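Local coordinates for protelomerase (Agrobacterium tumefaciens, PDB 4F41), which probably acts as a telomere resolvase, breaking and rejoining DNA strands to give covalently closed hairpin ends, at residues N113-L118 with T300-M305; L264-A269 with Y304-L309; L30-D35 with T73-A78. The protein carries 1 engineered substitution. All coordinates share one frame; numbering follows the deposited sequence.

Contact 1 (N113-L118 with T300-M305). With nucleotides of chain B.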
# COMPACT_ATOMS: atom_id res chain seq x y z
N ASN A 113 -3.82 5.71 -20.03
CA ASN A 113 -4.82 4.80 -20.59
C ASN A 113 -6.03 4.64 -19.68
O ASN A 113 -7.16 4.57 -20.15
CB ASN A 113 -4.20 3.43 -20.90
CG ASN A 113 -3.21 3.48 -22.05
OD1 ASN A 113 -3.28 4.38 -22.89
ND2 ASN A 113 -2.30 2.52 -22.09
N LYS A 114 -5.79 4.59 -18.37
CA LYS A 114 -6.87 4.48 -17.40
C LYS A 114 -7.75 5.72 -17.41
O LYS A 114 -8.97 5.62 -17.33
CB LYS A 114 -6.32 4.23 -15.99
CG LYS A 114 -5.68 2.87 -15.80
CD LYS A 114 -5.40 2.61 -14.33
CE LYS A 114 -4.54 3.71 -13.73
NZ LYS A 114 -4.33 3.51 -12.27
N HIS A 115 -7.12 6.89 -17.50
CA HIS A 115 -7.88 8.14 -17.57
C HIS A 115 -8.64 8.26 -18.89
O HIS A 115 -9.66 8.93 -18.96
CB HIS A 115 -6.95 9.35 -17.39
CG HIS A 115 -6.49 9.55 -15.98
ND1 HIS A 115 -6.43 10.80 -15.39
CD2 HIS A 115 -6.08 8.67 -15.04
CE1 HIS A 115 -5.99 10.67 -14.15
NE2 HIS A 115 -5.77 9.39 -13.91
N GLY A 116 -8.13 7.59 -19.92
CA GLY A 116 -8.77 7.61 -21.22
C GLY A 116 -9.93 6.65 -21.32
O GLY A 116 -10.77 6.76 -22.22
N ALA A 117 -9.99 5.69 -20.40
CA ALA A 117 -11.03 4.68 -20.41
C ALA A 117 -11.46 4.31 -18.99
O ALA A 117 -11.09 3.27 -18.46
CB ALA A 117 -10.56 3.44 -21.16
N LEU A 118 -12.26 5.19 -18.38
CA LEU A 118 -12.74 4.97 -17.01
C LEU A 118 -13.68 3.77 -16.92
O LEU A 118 -14.39 3.45 -17.87
CB LEU A 118 -13.43 6.23 -16.47
CG LEU A 118 -12.52 7.38 -16.02
CD1 LEU A 118 -13.33 8.51 -15.40
CD2 LEU A 118 -11.46 6.89 -15.05
N THR A 300 0.13 11.94 -7.59
CA THR A 300 -0.20 10.63 -7.04
C THR A 300 -1.70 10.37 -7.15
O THR A 300 -2.14 9.22 -7.31
CB THR A 300 0.25 10.50 -5.57
OG1 THR A 300 1.62 10.88 -5.45
CG2 THR A 300 0.08 9.08 -5.07
N SER A 301 -2.48 11.44 -7.06
CA SER A 301 -3.93 11.35 -7.15
C SER A 301 -4.39 10.85 -8.52
O SER A 301 -5.51 10.36 -8.67
CB SER A 301 -4.57 12.71 -6.85
OG SER A 301 -4.16 13.68 -7.81
N LEU A 302 -3.52 10.99 -9.51
CA LEU A 302 -3.81 10.55 -10.87
C LEU A 302 -3.97 9.03 -10.95
O LEU A 302 -4.64 8.52 -11.85
CB LEU A 302 -2.69 10.99 -11.82
CG LEU A 302 -2.81 12.34 -12.53
CD1 LEU A 302 -3.26 13.44 -11.58
CD2 LEU A 302 -1.49 12.71 -13.18
N SER A 303 -3.37 8.32 -10.00
CA SER A 303 -3.38 6.86 -10.01
C SER A 303 -4.67 6.29 -9.41
O SER A 303 -4.95 5.10 -9.57
CB SER A 303 -2.17 6.32 -9.25
OG SER A 303 -0.96 6.78 -9.81
N TYR A 304 -5.44 7.13 -8.73
CA TYR A 304 -6.64 6.67 -8.05
C TYR A 304 -7.91 6.89 -8.87
O TYR A 304 -8.97 6.34 -8.55
CB TYR A 304 -6.77 7.35 -6.68
CG TYR A 304 -5.74 6.88 -5.68
CD1 TYR A 304 -6.03 5.87 -4.78
CD2 TYR A 304 -4.48 7.45 -5.65
CE1 TYR A 304 -5.09 5.44 -3.86
CE2 TYR A 304 -3.53 7.02 -4.74
CZ TYR A 304 -3.84 6.02 -3.85
OH TYR A 304 -2.90 5.59 -2.94
N MET A 305 -7.80 7.68 -9.93
CA MET A 305 -8.93 7.94 -10.80
C MET A 305 -9.09 6.83 -11.82
O MET A 305 -8.69 6.96 -12.98
CB MET A 305 -8.76 9.30 -11.49
CG MET A 305 -8.64 10.45 -10.51
SD MET A 305 -8.28 12.04 -11.29
CE MET A 305 -8.26 13.10 -9.85
P DA B 13 -2.28 1.74 -8.26
OP1 DA B 13 -3.69 1.36 -8.49
OP2 DA B 13 -1.61 2.68 -9.19
O5' DA B 13 -2.14 2.33 -6.78
C5' DA B 13 -0.97 2.06 -6.03
C4' DA B 13 -0.49 3.28 -5.27
O4' DA B 13 0.96 3.28 -5.23
C3' DA B 13 -0.85 4.62 -5.90
O3' DA B 13 -0.80 5.63 -4.91
C2' DA B 13 0.28 4.79 -6.91
C1' DA B 13 1.46 4.31 -6.07
N9 DA B 13 2.57 3.77 -6.85
C8 DA B 13 2.55 3.37 -8.16
N7 DA B 13 3.71 2.93 -8.59
C5 DA B 13 4.54 3.04 -7.48
C6 DA B 13 5.90 2.74 -7.27
N6 DA B 13 6.71 2.23 -8.21
N1 DA B 13 6.41 2.97 -6.04
C2 DA B 13 5.61 3.48 -5.10
N3 DA B 13 4.33 3.81 -5.17
C4 DA B 13 3.85 3.56 -6.40
O5' DT B 14 0.87 5.20 -2.53
C5' DT B 14 1.03 6.61 -2.42
C4' DT B 14 2.44 6.96 -1.99
O4' DT B 14 3.39 6.39 -2.93
C3' DT B 14 2.74 8.45 -1.91
O3' DT B 14 3.35 8.75 -0.66
C2' DT B 14 3.69 8.71 -3.08
C1' DT B 14 4.37 7.36 -3.26
N1 DT B 14 4.80 7.10 -4.66
C2 DT B 14 6.10 6.70 -4.90
O2 DT B 14 6.92 6.55 -4.02
N3 DT B 14 6.39 6.48 -6.22
C4 DT B 14 5.53 6.62 -7.30
O4 DT B 14 5.89 6.40 -8.45
C5 DT B 14 4.19 7.04 -6.97
C7 DT B 14 3.17 7.23 -8.06
C6 DT B 14 3.89 7.25 -5.69

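Contact 2 (L264-A269 with Y304-L309). With nucleotides of chain B.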
# COMPACT_ATOMS: atom_id res chain seq x y z
N LEU A 264 -11.02 -0.78 -3.18
CA LEU A 264 -11.90 -0.18 -2.17
C LEU A 264 -11.44 1.21 -1.77
O LEU A 264 -12.25 2.06 -1.40
CB LEU A 264 -11.99 -1.08 -0.93
CG LEU A 264 -13.15 -2.08 -0.85
CD1 LEU A 264 -13.23 -2.93 -2.10
CD2 LEU A 264 -13.00 -2.95 0.39
N ARG A 265 -10.13 1.45 -1.84
CA ARG A 265 -9.59 2.77 -1.59
C ARG A 265 -9.97 3.70 -2.74
O ARG A 265 -10.60 4.73 -2.53
CB ARG A 265 -8.07 2.71 -1.40
CG ARG A 265 -7.41 4.01 -0.97
CD ARG A 265 -5.96 3.77 -0.57
NE ARG A 265 -5.23 5.01 -0.34
CZ ARG A 265 -5.13 5.61 0.84
NH1 ARG A 265 -5.73 5.09 1.91
NH2 ARG A 265 -4.44 6.74 0.96
N HIS A 266 -9.60 3.30 -3.96
CA HIS A 266 -9.93 4.07 -5.16
C HIS A 266 -11.39 4.52 -5.12
O HIS A 266 -11.66 5.72 -4.94
CB HIS A 266 -9.70 3.24 -6.42
CG HIS A 266 -8.26 3.05 -6.78
ND1 HIS A 266 -7.82 2.96 -8.08
CD2 HIS A 266 -7.16 2.93 -6.00
CE1 HIS A 266 -6.51 2.80 -8.09
NE2 HIS A 266 -6.08 2.78 -6.84
N LEU A 267 -12.29 3.55 -5.27
CA LEU A 267 -13.73 3.77 -5.14
C LEU A 267 -14.05 4.77 -4.03
O LEU A 267 -14.75 5.75 -4.29
CB LEU A 267 -14.46 2.45 -4.90
CG LEU A 267 -15.99 2.52 -4.82
CD1 LEU A 267 -16.57 3.13 -6.08
CD2 LEU A 267 -16.58 1.15 -4.58
N TYR A 268 -13.51 4.53 -2.84
CA TYR A 268 -13.76 5.40 -1.68
C TYR A 268 -13.59 6.85 -2.09
O TYR A 268 -14.56 7.62 -2.10
CB TYR A 268 -12.82 5.05 -0.52
CG TYR A 268 -12.60 6.14 0.51
CD1 TYR A 268 -13.50 6.33 1.56
CD2 TYR A 268 -11.47 6.95 0.46
CE1 TYR A 268 -13.29 7.32 2.51
CE2 TYR A 268 -11.26 7.94 1.41
CZ TYR A 268 -12.16 8.12 2.43
OH TYR A 268 -11.96 9.10 3.37
N ALA A 269 -12.37 7.19 -2.51
CA ALA A 269 -12.03 8.53 -2.95
C ALA A 269 -13.11 9.08 -3.87
O ALA A 269 -13.66 10.16 -3.62
CB ALA A 269 -10.68 8.54 -3.65
N TYR A 304 -5.44 7.13 -8.73
CA TYR A 304 -6.64 6.67 -8.05
C TYR A 304 -7.91 6.89 -8.87
O TYR A 304 -8.97 6.34 -8.55
CB TYR A 304 -6.77 7.35 -6.68
CG TYR A 304 -5.74 6.88 -5.68
CD1 TYR A 304 -6.03 5.87 -4.78
CD2 TYR A 304 -4.48 7.45 -5.65
CE1 TYR A 304 -5.09 5.44 -3.86
CE2 TYR A 304 -3.53 7.02 -4.74
CZ TYR A 304 -3.84 6.02 -3.85
OH TYR A 304 -2.90 5.59 -2.94
N MET A 305 -7.80 7.68 -9.93
CA MET A 305 -8.93 7.94 -10.80
C MET A 305 -9.09 6.83 -11.82
O MET A 305 -8.69 6.96 -12.98
CB MET A 305 -8.76 9.30 -11.49
CG MET A 305 -8.64 10.45 -10.51
SD MET A 305 -8.28 12.04 -11.29
CE MET A 305 -8.26 13.10 -9.85
N THR A 306 -9.69 5.72 -11.39
CA THR A 306 -9.87 4.56 -12.24
C THR A 306 -11.34 4.27 -12.52
O THR A 306 -11.68 3.66 -13.53
CB THR A 306 -9.22 3.30 -11.63
OG1 THR A 306 -9.75 3.08 -10.31
CG2 THR A 306 -7.72 3.47 -11.54
N TYR A 307 -12.21 4.72 -11.62
CA TYR A 307 -13.65 4.47 -11.76
C TYR A 307 -14.43 5.74 -12.08
O TYR A 307 -13.91 6.85 -12.03
CB TYR A 307 -14.22 3.85 -10.49
CG TYR A 307 -13.48 2.63 -9.98
CD1 TYR A 307 -13.37 1.49 -10.76
CD2 TYR A 307 -12.91 2.63 -8.72
CE1 TYR A 307 -12.70 0.37 -10.29
CE2 TYR A 307 -12.23 1.52 -8.24
CZ TYR A 307 -12.13 0.40 -9.03
OH TYR A 307 -11.46 -0.71 -8.56
N THR A 308 -15.71 5.54 -12.41
CA THR A 308 -16.65 6.64 -12.55
C THR A 308 -18.03 6.18 -12.07
O THR A 308 -18.47 5.08 -12.39
CB THR A 308 -16.73 7.19 -13.99
OG1 THR A 308 -17.72 8.22 -14.06
CG2 THR A 308 -17.07 6.08 -14.98
N LEU A 309 -18.69 7.02 -11.28
CA LEU A 309 -19.99 6.67 -10.72
C LEU A 309 -21.07 6.68 -11.79
O LEU A 309 -21.07 7.54 -12.68
CB LEU A 309 -20.35 7.61 -9.57
CG LEU A 309 -19.33 7.66 -8.42
CD1 LEU A 309 -19.89 8.44 -7.25
CD2 LEU A 309 -18.94 6.25 -8.00
P DA B 13 -2.28 1.74 -8.26
OP1 DA B 13 -3.69 1.36 -8.49
OP2 DA B 13 -1.61 2.68 -9.19
O5' DA B 13 -2.14 2.33 -6.78
C5' DA B 13 -0.97 2.06 -6.03
C4' DA B 13 -0.49 3.28 -5.27
O4' DA B 13 0.96 3.28 -5.23
C3' DA B 13 -0.85 4.62 -5.90
O3' DA B 13 -0.80 5.63 -4.91
C2' DA B 13 0.28 4.79 -6.91
C1' DA B 13 1.46 4.31 -6.07
N9 DA B 13 2.57 3.77 -6.85
C8 DA B 13 2.55 3.37 -8.16
N7 DA B 13 3.71 2.93 -8.59
C5 DA B 13 4.54 3.04 -7.48
C6 DA B 13 5.90 2.74 -7.27
N6 DA B 13 6.71 2.23 -8.21
N1 DA B 13 6.41 2.97 -6.04
C2 DA B 13 5.61 3.48 -5.10
N3 DA B 13 4.33 3.81 -5.17
C4 DA B 13 3.85 3.56 -6.40
O HOH W 1 -2.21 7.15 -1.25

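Contact 3 (L30-D35 with T73-A78). With nucleotides of chain B.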
# COMPACT_ATOMS: atom_id res chain seq x y z
N LEU A 30 16.75 -14.59 -0.80
CA LEU A 30 17.32 -14.17 0.48
C LEU A 30 18.68 -14.83 0.70
O LEU A 30 19.53 -14.29 1.40
CB LEU A 30 16.37 -14.46 1.64
CG LEU A 30 15.00 -13.77 1.68
CD1 LEU A 30 13.89 -14.73 1.28
CD2 LEU A 30 14.72 -13.16 3.05
N LEU A 31 18.87 -16.01 0.12
CA LEU A 31 20.16 -16.68 0.14
C LEU A 31 21.16 -15.90 -0.70
O LEU A 31 22.31 -15.71 -0.30
CB LEU A 31 20.05 -18.12 -0.38
CG LEU A 31 19.38 -19.15 0.53
CD1 LEU A 31 19.35 -20.52 -0.12
CD2 LEU A 31 20.12 -19.20 1.85
N ARG A 32 20.70 -15.47 -1.88
CA ARG A 32 21.50 -14.66 -2.79
C ARG A 32 22.00 -13.42 -2.07
O ARG A 32 23.19 -13.11 -2.07
CB ARG A 32 20.65 -14.26 -4.01
CG ARG A 32 21.28 -14.53 -5.35
CD ARG A 32 21.88 -15.92 -5.40
NE ARG A 32 22.69 -16.09 -6.60
CZ ARG A 32 23.94 -15.68 -6.72
NH1 ARG A 32 24.61 -15.87 -7.85
NH2 ARG A 32 24.53 -15.07 -5.70
N ILE A 33 21.06 -12.74 -1.41
CA ILE A 33 21.36 -11.52 -0.66
C ILE A 33 22.28 -11.77 0.53
O ILE A 33 23.19 -10.98 0.80
CB ILE A 33 20.06 -10.85 -0.17
CG1 ILE A 33 19.14 -10.52 -1.35
CG2 ILE A 33 20.36 -9.59 0.62
CD1 ILE A 33 17.80 -9.95 -0.95
N ALA A 34 22.05 -12.87 1.23
CA ALA A 34 22.87 -13.24 2.38
C ALA A 34 24.32 -13.48 1.98
O ALA A 34 25.25 -12.96 2.61
CB ALA A 34 22.30 -14.46 3.08
N ASP A 35 24.51 -14.28 0.93
CA ASP A 35 25.84 -14.58 0.42
C ASP A 35 26.48 -13.32 -0.15
O ASP A 35 27.70 -13.16 -0.13
CB ASP A 35 25.77 -15.66 -0.66
CG ASP A 35 25.13 -16.94 -0.16
OD1 ASP A 35 24.52 -17.66 -0.97
OD2 ASP A 35 25.24 -17.23 1.05
N THR A 73 15.85 -3.13 -4.70
CA THR A 73 15.42 -2.46 -3.47
C THR A 73 15.77 -3.31 -2.25
O THR A 73 16.31 -2.80 -1.26
CB THR A 73 13.90 -2.16 -3.48
OG1 THR A 73 13.60 -1.23 -4.53
CG2 THR A 73 13.47 -1.57 -2.15
N LYS A 74 15.47 -4.61 -2.33
CA LYS A 74 15.80 -5.53 -1.25
C LYS A 74 17.30 -5.53 -0.95
O LYS A 74 17.71 -5.42 0.21
CB LYS A 74 15.34 -6.95 -1.59
CG LYS A 74 13.84 -7.12 -1.71
CD LYS A 74 13.47 -8.58 -1.96
CE LYS A 74 11.97 -8.77 -2.06
NZ LYS A 74 11.61 -10.20 -2.27
N TYR A 75 18.11 -5.65 -2.00
CA TYR A 75 19.56 -5.64 -1.87
C TYR A 75 20.07 -4.37 -1.19
O TYR A 75 20.87 -4.43 -0.26
CB TYR A 75 20.23 -5.79 -3.24
CG TYR A 75 20.35 -7.22 -3.71
CD1 TYR A 75 21.50 -7.96 -3.47
CD2 TYR A 75 19.32 -7.83 -4.41
CE1 TYR A 75 21.62 -9.26 -3.90
CE2 TYR A 75 19.43 -9.14 -4.85
CZ TYR A 75 20.58 -9.85 -4.59
OH TYR A 75 20.69 -11.15 -5.03
N ARG A 76 19.59 -3.22 -1.67
CA ARG A 76 20.01 -1.93 -1.13
C ARG A 76 19.62 -1.78 0.34
O ARG A 76 20.40 -1.28 1.15
CB ARG A 76 19.43 -0.79 -1.96
CG ARG A 76 19.96 -0.73 -3.38
CD ARG A 76 19.35 0.41 -4.17
NE ARG A 76 19.59 1.70 -3.53
CZ ARG A 76 20.68 2.43 -3.71
NH1 ARG A 76 21.65 1.99 -4.50
NH2 ARG A 76 20.81 3.60 -3.09
N ASN A 77 18.41 -2.21 0.68
CA ASN A 77 17.97 -2.17 2.07
C ASN A 77 18.80 -3.10 2.96
O ASN A 77 19.06 -2.79 4.12
CB ASN A 77 16.48 -2.51 2.19
CG ASN A 77 15.59 -1.39 1.67
OD1 ASN A 77 15.95 -0.22 1.76
ND2 ASN A 77 14.43 -1.76 1.14
N ALA A 78 19.22 -4.23 2.39
CA ALA A 78 20.09 -5.16 3.11
C ALA A 78 21.46 -4.54 3.37
O ALA A 78 22.01 -4.66 4.46
CB ALA A 78 20.22 -6.45 2.34
P DT B 20 15.82 1.71 -3.39
OP1 DT B 20 16.89 1.40 -2.41
OP2 DT B 20 15.44 0.69 -4.40
O5' DT B 20 14.52 2.13 -2.57
C5' DT B 20 14.60 3.15 -1.58
C4' DT B 20 13.27 3.33 -0.90
O4' DT B 20 12.27 3.70 -1.88
C3' DT B 20 12.73 2.09 -0.19
O3' DT B 20 12.16 2.46 1.07
C2' DT B 20 11.68 1.55 -1.15
C1' DT B 20 11.16 2.83 -1.79
N1 DT B 20 10.63 2.60 -3.16
C2 DT B 20 9.35 2.99 -3.46
O2 DT B 20 8.60 3.53 -2.66
N3 DT B 20 8.97 2.73 -4.75
C4 DT B 20 9.73 2.13 -5.75
O4 DT B 20 9.29 1.94 -6.88
C5 DT B 20 11.06 1.75 -5.35
C7 DT B 20 11.98 1.10 -6.33
C6 DT B 20 11.44 2.00 -4.10
P DA B 8 12.39 -15.83 -1.90
OP1 DA B 8 13.81 -16.14 -1.62
OP2 DA B 8 11.79 -14.58 -1.39
O5' DA B 8 12.19 -15.87 -3.48
C5' DA B 8 12.57 -17.06 -4.15
C4' DA B 8 11.68 -17.28 -5.35
O4' DA B 8 10.31 -17.23 -4.91
C3' DA B 8 11.85 -16.21 -6.42
O3' DA B 8 11.94 -16.82 -7.69
C2' DA B 8 10.59 -15.35 -6.29
C1' DA B 8 9.57 -16.32 -5.70
N9 DA B 8 8.58 -15.66 -4.85
C8 DA B 8 8.79 -15.08 -3.63
N7 DA B 8 7.70 -14.56 -3.10
C5 DA B 8 6.71 -14.83 -4.03
C6 DA B 8 5.33 -14.54 -4.07
N6 DA B 8 4.67 -13.90 -3.10
N1 DA B 8 4.64 -14.96 -5.15
C2 DA B 8 5.29 -15.60 -6.13
N3 DA B 8 6.58 -15.92 -6.21
C4 DA B 8 7.24 -15.51 -5.12
P DA B 21 11.70 1.32 2.10
OP1 DA B 21 12.04 1.78 3.47
OP2 DA B 21 12.22 0.02 1.62
O5' DA B 21 10.11 1.29 1.95
C5' DA B 21 9.34 2.42 2.36
C4' DA B 21 7.87 2.24 1.99
O4' DA B 21 7.76 2.04 0.56
C3' DA B 21 7.17 1.05 2.63
O3' DA B 21 5.80 1.37 2.83
C2' DA B 21 7.31 -0.03 1.57
C1' DA B 21 7.08 0.82 0.32
N9 DA B 21 7.58 0.24 -0.91
C8 DA B 21 8.79 -0.36 -1.15
N7 DA B 21 8.93 -0.78 -2.39
C5 DA B 21 7.75 -0.41 -3.00
C6 DA B 21 7.26 -0.56 -4.32
N6 DA B 21 7.93 -1.15 -5.32
N1 DA B 21 6.03 -0.08 -4.57
C2 DA B 21 5.33 0.51 -3.60
N3 DA B 21 5.68 0.71 -2.33
C4 DA B 21 6.91 0.22 -2.11

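Contact 1 (N113-L118 with T300-M305)
The C-terminal turn of helix 97-116 meets the 3-10 turn ahead of strand 307-308, in the catalytic part of this protelomerase fragment, where K114 and H115 reach the carbonyls of S303 and L302. This is a case of side chains from one element taking up main-chain acceptors that a short helical turn does not use itself: within the turn S303 N and Y304 N bond to the oxygens of T300 and S301. The NE2-H of H115 points at L302 O over a short 2.5 Å, a length to be read cautiously, with an N-H...O angle of 168°. The oxygen lies almost in the imidazole plane, 7° out of it, and the nitrogen approaches in the carbonyl plane on a lone pair, at a C=O...N angle of 135°. If the bond is as modelled, its in-plane direction would fix the ring's rotation. M305 meets the same ring: its CB stands 3.8 Å from H115 NE2, while SD lies 4.7 Å from the ring centroid, the two side chains crossing obliquely. K114 uses the neighbouring carbonyl: the bend at its third torsion carries NZ to S303 O at 3.2 Å for a weak hydrogen bond. Just beyond the helix, CD2 of L118 packs against the carbonyl oxygen of M305 at 3.5 Å, a van der Waals approach of a methyl group to a polar atom. The turn so held also faces the DNA. Y304 OH makes a weak hydrogen bond of 2.9 Å with O3' of DA13 of chain B, although the position of that hydroxyl is less certain; the placement is consistent with the tyrosine nucleophile of this family. Directly before it, S303 CB approaches OP2 of DA13 of chain B at 3.7 Å.

Contact 2 (L264-A269 with Y304-L309)
H266 projects from helix 263-275 onto the loop that leads Y304 into strand 307-308, the short parallel partner of strand 119-120 in the catalytic domain. Its CB rests 3.6 Å from CE2 of Y307. Beyond it, the imidazole meets partners over one face and along its edge. Over that face stands the backbone, with Y304 CA 3.9 Å from the ring centroid in a CH-pi contact. CD2 comes within 3.4 Å of Y304 CD1, the two rings meeting obliquely with planes 52° apart. ND1 shares a nearly straight hydrogen bond of 3.0 Å with T306 OG1, at the ring edge and with an angle of 172°; either partner could donate. T306 can offer its oxygen because OG1 sits between the backbone N and the carbonyl carbon (chi1 56°), and the same atom lies 3.5 Å above the centre of the Y307 ring. The inverse gamma turn at M305 makes the bend between Y304 and T306. At its far edge the imidazole turns to the DNA: CE1 and NE2 each approach OP1 of DA13 of chain B. Elsewhere in the interface L267 N and CB border the Y307 ring, whose hydroxyl bonds to E257. R265, extended from CG to NE, slants past the Y304 ring and sets CD 3.8 Å from Y304 CE1.

Contact 3 (L30-D35 with T73-A78)
I33 and Y75 meet because of their torsions: CG1 of I33 is anti to the carbonyl carbon (chi1 -58°), and the plane of the Y75 ring stands nearly perpendicular to the plane of CA, CB and CG (chi2 -93°), presenting a flat face to the isoleucine. The setting is a pair of helices, 28-40 and 65-82, in the N-terminal helical region, which contacts the DNA at a distance from the catalytic domain. Their axes come within 10.4 Å and run in broadly the same direction, 38° apart. CG1 of I33 sits over the ring, 3.7 Å from the centroid of Y75, a CH-pi contact close to the ring normal. The other branch, CG2, touches CB of A78 at 3.6 Å, while CD1, at the tip of the CG1 branch, lies 3.9 Å from CB of K74. One isoleucine thus spans three positions of the opposing helix. At the far end of the ring, Y75 OH comes to 3.3 Å from CB of R32. This hydroxyl has a weak hydrogen bond to E56, whose carboxylate also forms a salt bridge with R32 NH2, and W53 and F36 meet the ring edge-to-face.

Both helices hold phosphates. L30 N makes a weak hydrogen bond to OP1 of DA8 of chain B near the start of helix 28-40, where the helix dipole would be expected to favour an anion. On helix 65-82, T73, R76 and N77 face a different section of chain B: T73 OG1 donates to OP2 of DT20 of chain B at 2.7 Å, and R76 NE donates at 2.9 Å to OP1 of that nucleotide, which lies at the guanidinium edge. One residue further, N77 ND2 donates to OP2 of DA21 of chain B, also at 2.9 Å.

Contacts 1 and 2 form one continuous unit, their centres 9 Å apart, joined by the shared residues Y304 and M305. They also touch directly: S303 O stands 3.1 Å from H266 CE1, and L118 CD2 is 3.6 Å from T306 O. Helix 97-116 and helix 263-275 therefore bear on the same loop beside DA13 of chain B. Contact 3 lies apart, with its centre 34 Å from contact 1 and 36 Å from contact 2, and the nearest atoms about 17 and 18 Å away. Helix 97-116 follows helix 65-82 along the chain, so the distant regions are linked by that helix and by the DNA they both bind.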